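Local coordinates for leucine aminopeptidase 2 (Saccharomyces cerevisiae, PDB 2XQ0), which preferentially cleaves di- and tripeptides from their amino ends as a zinc-dependent M1-family aminopeptidase and has low epoxide hydrolase activity in vitro, at residues S23-F28 and F158-V163; E66-T71 and G98-I103. All coordinates share one frame; numbering follows the deposited sequence.

Two loops packed together beside the large sheet, and the strand pair at one edge of that sheet, make up interactions 1 and 2 in the N-terminal domain. Their centres lie 11 Å apart, and in sequence both segments of interaction 2 fall between those of interaction 1. They touch directly: N24 ND2 probably donates to E66 O (2.9 Å), D159 N probably donates to D70 OD2 (2.9 Å), and F158 CE1 packs on L69 CD2 at 3.3 Å. Neither contains a zinc ligand. The side chains of the substrate-binding residues E147 and L146 lie about 12 Å from that of T160 and about 11 Å from that of D70, respectively.

Interaction 1 (S23-F28 and F158-V163); sequences SNYKDF and FDTPSV
The ring of Y25 meets T160 methyl-on: CG2 lies over one face, 4.0 Å from the ring centroid and 18° off the normal, a CH-pi contact with the two side chains crossing at about a right angle. V163 CG2 packs against Y25 CB at 3.6 Å, and S162 CB reaches CE1 farther out along the ring. The opposite face of the same ring carries CG of K26, so the aromatic is held between its own neighbour and the other loop. Y25 owes this position to its first torsion, which sets CG between the backbone N and the carbonyl carbon (chi1 70°).

F158 makes the second half of the contact. Its ring presents an edge to S23, whose CB comes to 3.5 Å of CD1, while CZ approaches F28 CD2 at 4.1 Å, the two phenylalanine side chains crossing at about a right angle. No direct hydrogen bond spans the segments; instead a water at the ring edge of Y25 links Y25 OH (2.7 Å), S162 OG (2.8 Å) and K26 NZ, donating to S162 OG and accepting from K26 NZ.

A second shell fixes these groups. T160 OG1 accepts from S162 N at 3.1 Å, an ST turn within the type I turn from T160 to V163, and also bonds to D18. Y25 OH pairs with D18 N, and S162 OG with C315 O.

The contact thus joins the loop leading into strand 28-40 to the loop before strand 165-172, two strands that run parallel side by side in the large sheet of the M1 N-terminal domain. F158 leans on L67 and L69 of strand 66-69 and on V30 of strand 28-40, whereas P161 reaches strand 312-314 of the catalytic part.

Interaction 2 (E66-T71 and G98-I103); sequences ELHLDT and GSRLVI
L67 pairs with I103 and L69 with L101 as the hydrogen-bonded pairs of an antiparallel ladder, in which strand 66-69 lies at one edge of the large N-terminal-domain sheet. Each pair is closed by two backbone bonds, such as L101 N to L69 O at 2.8 Å, and the strand segments run at 161° to one another. The buried face is the tight one: L67 CB meets I103 CB at 3.7 Å, and these leucines and the isoleucine continue into F112, L114 and I116 of strand 111-120. Farther along the pair, T71 OG1 donates to S99 O at 2.7 Å. T71 CG2 is set against L101 CB.

The other face carries H68 and V102, with the ends of E66 and R100 gathered round them; all four are partly exposed. R100 CD makes a CH-pi contact over one face of the H68 imidazole, 4.0 Å from its centroid. The extended start of the arginine (CG anti to the backbone N, chi1 179°) carries CD there, and a bend at chi3 turns NE toward L22 O, while NH1 forms a salt bridge with E91. V102 runs alongside H68, and its CG1 touches the carboxylate carbon of E66. An alanine in place of H68 is likely to leave R100 CD without its aromatic surface and the E66 carboxylate free to turn. E66 OE2 lies in the imidazole plane, and H68 NE2 meets it at 3.0 Å on the anti side, tilted 25° out of the carboxylate plane.

Interaction 1 (S23-F28 and F158-V163)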
# COMPACT_ATOMS: atom_id res chain seq x y z
N SER A 23 -8.22 -13.97 18.22
CA SER A 23 -9.66 -14.20 18.26
C SER A 23 -9.99 -15.67 17.97
O SER A 23 -9.17 -16.40 17.43
CB SER A 23 -10.39 -13.30 17.27
OG SER A 23 -10.22 -13.76 15.95
N ASN A 24 -11.19 -16.12 18.36
CA ASN A 24 -11.56 -17.48 17.99
C ASN A 24 -12.55 -17.45 16.84
O ASN A 24 -13.69 -17.91 16.95
CB ASN A 24 -12.03 -18.33 19.18
CG ASN A 24 -13.17 -17.70 19.98
OD1 ASN A 24 -13.59 -16.56 19.74
ND2 ASN A 24 -13.66 -18.45 20.95
N TYR A 25 -12.08 -16.91 15.73
CA TYR A 25 -12.96 -16.60 14.61
C TYR A 25 -13.52 -17.83 13.91
O TYR A 25 -14.59 -17.76 13.29
CB TYR A 25 -12.23 -15.72 13.60
CG TYR A 25 -11.12 -16.42 12.85
CD1 TYR A 25 -11.33 -16.94 11.58
CD2 TYR A 25 -9.85 -16.58 13.42
CE1 TYR A 25 -10.31 -17.57 10.87
CE2 TYR A 25 -8.83 -17.22 12.72
CZ TYR A 25 -9.07 -17.69 11.44
OH TYR A 25 -8.06 -18.30 10.75
N LYS A 26 -12.82 -18.96 13.97
CA LYS A 26 -13.35 -20.17 13.33
C LYS A 26 -14.64 -20.63 14.02
O LYS A 26 -15.35 -21.49 13.49
CB LYS A 26 -12.33 -21.31 13.38
CG LYS A 26 -11.04 -21.08 12.61
CD LYS A 26 -11.26 -21.05 11.11
CE LYS A 26 -9.96 -21.32 10.35
NZ LYS A 26 -10.12 -21.18 8.86
N ASP A 27 -14.94 -20.09 15.19
CA ASP A 27 -16.04 -20.58 16.01
C ASP A 27 -17.33 -19.81 15.80
O ASP A 27 -18.37 -20.16 16.36
CB ASP A 27 -15.69 -20.52 17.49
CG ASP A 27 -14.60 -21.50 17.88
OD1 ASP A 27 -14.33 -22.42 17.09
OD2 ASP A 27 -14.02 -21.35 18.97
N PHE A 28 -17.27 -18.75 15.00
CA PHE A 28 -18.41 -17.87 14.81
C PHE A 28 -18.50 -17.41 13.37
O PHE A 28 -17.50 -17.37 12.66
CB PHE A 28 -18.31 -16.64 15.70
CG PHE A 28 -18.18 -16.95 17.16
CD1 PHE A 28 -19.30 -17.09 17.95
CD2 PHE A 28 -16.93 -17.10 17.74
CE1 PHE A 28 -19.18 -17.38 19.30
CE2 PHE A 28 -16.80 -17.40 19.09
CZ PHE A 28 -17.93 -17.53 19.87
N PHE A 158 -12.87 -9.37 15.23
CA PHE A 158 -12.13 -10.52 14.74
C PHE A 158 -11.18 -9.98 13.67
O PHE A 158 -11.52 -9.94 12.49
CB PHE A 158 -13.09 -11.53 14.12
CG PHE A 158 -14.05 -12.13 15.10
CD1 PHE A 158 -13.62 -13.04 16.05
CD2 PHE A 158 -15.39 -11.79 15.07
CE1 PHE A 158 -14.51 -13.62 16.94
CE2 PHE A 158 -16.28 -12.37 15.97
CZ PHE A 158 -15.84 -13.28 16.90
N ASP A 159 -10.01 -9.52 14.10
CA ASP A 159 -9.08 -8.79 13.23
C ASP A 159 -8.24 -9.73 12.37
O ASP A 159 -7.01 -9.83 12.53
CB ASP A 159 -8.17 -7.85 14.05
CG ASP A 159 -7.40 -6.86 13.19
OD1 ASP A 159 -7.66 -6.79 11.96
OD2 ASP A 159 -6.53 -6.14 13.73
N THR A 160 -8.91 -10.40 11.43
CA THR A 160 -8.24 -11.29 10.48
C THR A 160 -8.86 -11.10 9.10
O THR A 160 -10.05 -10.83 8.97
CB THR A 160 -8.29 -12.78 10.95
OG1 THR A 160 -8.03 -13.65 9.84
CG2 THR A 160 -9.64 -13.13 11.52
N PRO A 161 -8.04 -11.19 8.04
CA PRO A 161 -8.64 -11.03 6.71
C PRO A 161 -9.51 -12.23 6.31
O PRO A 161 -10.22 -12.15 5.30
CB PRO A 161 -7.43 -10.85 5.80
CG PRO A 161 -6.25 -11.41 6.56
CD PRO A 161 -6.56 -11.15 8.01
N SER A 162 -9.49 -13.29 7.12
CA SER A 162 -10.41 -14.41 6.96
C SER A 162 -11.85 -14.06 7.31
O SER A 162 -12.78 -14.72 6.86
CB SER A 162 -9.98 -15.63 7.79
OG SER A 162 -8.91 -16.32 7.18
N VAL A 163 -12.05 -13.01 8.11
CA VAL A 163 -13.41 -12.64 8.49
C VAL A 163 -13.88 -11.42 7.72
O VAL A 163 -13.23 -10.38 7.78
CB VAL A 163 -13.50 -12.37 10.01
CG1 VAL A 163 -14.89 -11.84 10.41
CG2 VAL A 163 -13.17 -13.65 10.78
O HOH W 1 -8.32 -18.89 8.08

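Interaction 2 (E66-T71 and G98-I103)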
# COMPACT_ATOMS: atom_id res chain seq x y z
N GLU A 66 -16.66 -19.26 25.13
CA GLU A 66 -16.24 -17.87 25.23
C GLU A 66 -16.06 -17.25 23.85
O GLU A 66 -15.75 -17.95 22.89
CB GLU A 66 -14.92 -17.77 25.99
CG GLU A 66 -15.03 -17.97 27.49
CD GLU A 66 -13.66 -18.04 28.15
OE1 GLU A 66 -13.59 -17.90 29.39
OE2 GLU A 66 -12.66 -18.23 27.42
N LEU A 67 -16.27 -15.94 23.79
CA LEU A 67 -15.89 -15.13 22.64
C LEU A 67 -14.50 -14.62 22.95
O LEU A 67 -14.26 -14.16 24.06
CB LEU A 67 -16.78 -13.89 22.54
CG LEU A 67 -17.94 -13.74 21.55
CD1 LEU A 67 -17.49 -13.97 20.12
CD2 LEU A 67 -19.09 -14.66 21.93
N HIS A 68 -13.60 -14.69 21.98
CA HIS A 68 -12.27 -14.10 22.12
C HIS A 68 -12.13 -13.10 20.98
O HIS A 68 -12.22 -13.47 19.81
CB HIS A 68 -11.18 -15.15 21.94
CG HIS A 68 -11.12 -16.17 23.04
ND1 HIS A 68 -10.30 -17.28 22.97
CD2 HIS A 68 -11.78 -16.26 24.22
CE1 HIS A 68 -10.45 -18.00 24.07
NE2 HIS A 68 -11.34 -17.40 24.84
N LEU A 69 -11.92 -11.83 21.32
CA LEU A 69 -11.70 -10.81 20.29
C LEU A 69 -10.32 -10.17 20.43
O LEU A 69 -9.69 -10.23 21.50
CB LEU A 69 -12.80 -9.73 20.30
CG LEU A 69 -14.28 -10.09 20.06
CD1 LEU A 69 -15.14 -8.84 19.91
CD2 LEU A 69 -14.47 -10.93 18.84
N ASP A 70 -9.85 -9.56 19.33
CA ASP A 70 -8.57 -8.87 19.27
C ASP A 70 -8.81 -7.46 19.79
O ASP A 70 -9.82 -6.87 19.48
CB ASP A 70 -8.14 -8.74 17.80
CG ASP A 70 -7.62 -10.04 17.19
OD1 ASP A 70 -6.62 -10.56 17.71
OD2 ASP A 70 -8.18 -10.50 16.16
N THR A 71 -7.87 -6.93 20.56
CA THR A 71 -7.83 -5.51 20.87
C THR A 71 -6.38 -5.15 21.02
O THR A 71 -5.55 -6.04 21.25
CB THR A 71 -8.56 -5.13 22.21
OG1 THR A 71 -7.75 -5.50 23.33
CG2 THR A 71 -9.91 -5.79 22.31
N GLY A 98 -1.21 -8.11 20.68
CA GLY A 98 -2.11 -7.30 21.48
C GLY A 98 -2.76 -7.98 22.68
O GLY A 98 -2.23 -8.95 23.25
N SER A 99 -3.93 -7.47 23.08
CA SER A 99 -4.60 -7.90 24.30
C SER A 99 -5.89 -8.62 23.95
O SER A 99 -6.82 -8.02 23.44
CB SER A 99 -4.92 -6.70 25.20
OG SER A 99 -3.73 -6.01 25.58
N ARG A 100 -5.96 -9.91 24.23
CA ARG A 100 -7.17 -10.65 23.92
C ARG A 100 -8.31 -10.21 24.84
O ARG A 100 -8.13 -10.09 26.04
CB ARG A 100 -6.93 -12.16 24.06
CG ARG A 100 -8.16 -13.01 23.78
CD ARG A 100 -7.88 -14.50 24.08
NE ARG A 100 -7.10 -15.15 23.02
CZ ARG A 100 -5.91 -15.71 23.21
NH1 ARG A 100 -5.36 -15.71 24.40
NH2 ARG A 100 -5.28 -16.28 22.19
N LEU A 101 -9.49 -9.99 24.27
CA LEU A 101 -10.67 -9.66 25.05
C LEU A 101 -11.50 -10.92 25.15
O LEU A 101 -11.85 -11.51 24.13
CB LEU A 101 -11.49 -8.57 24.37
CG LEU A 101 -12.94 -8.38 24.83
CD1 LEU A 101 -13.00 -7.93 26.32
CD2 LEU A 101 -13.67 -7.38 23.92
N VAL A 102 -11.83 -11.33 26.36
CA VAL A 102 -12.48 -12.62 26.58
C VAL A 102 -13.88 -12.37 27.12
O VAL A 102 -14.05 -11.69 28.14
CB VAL A 102 -11.70 -13.46 27.57
CG1 VAL A 102 -12.47 -14.73 27.93
CG2 VAL A 102 -10.30 -13.78 26.99
N ILE A 103 -14.88 -12.90 26.44
CA ILE A 103 -16.26 -12.62 26.79
C ILE A 103 -17.00 -13.93 27.03
O ILE A 103 -16.90 -14.86 26.24
CB ILE A 103 -16.99 -11.84 25.67
CG1 ILE A 103 -16.26 -10.52 25.39
CG2 ILE A 103 -18.44 -11.57 26.06
CD1 ILE A 103 -16.67 -9.84 24.05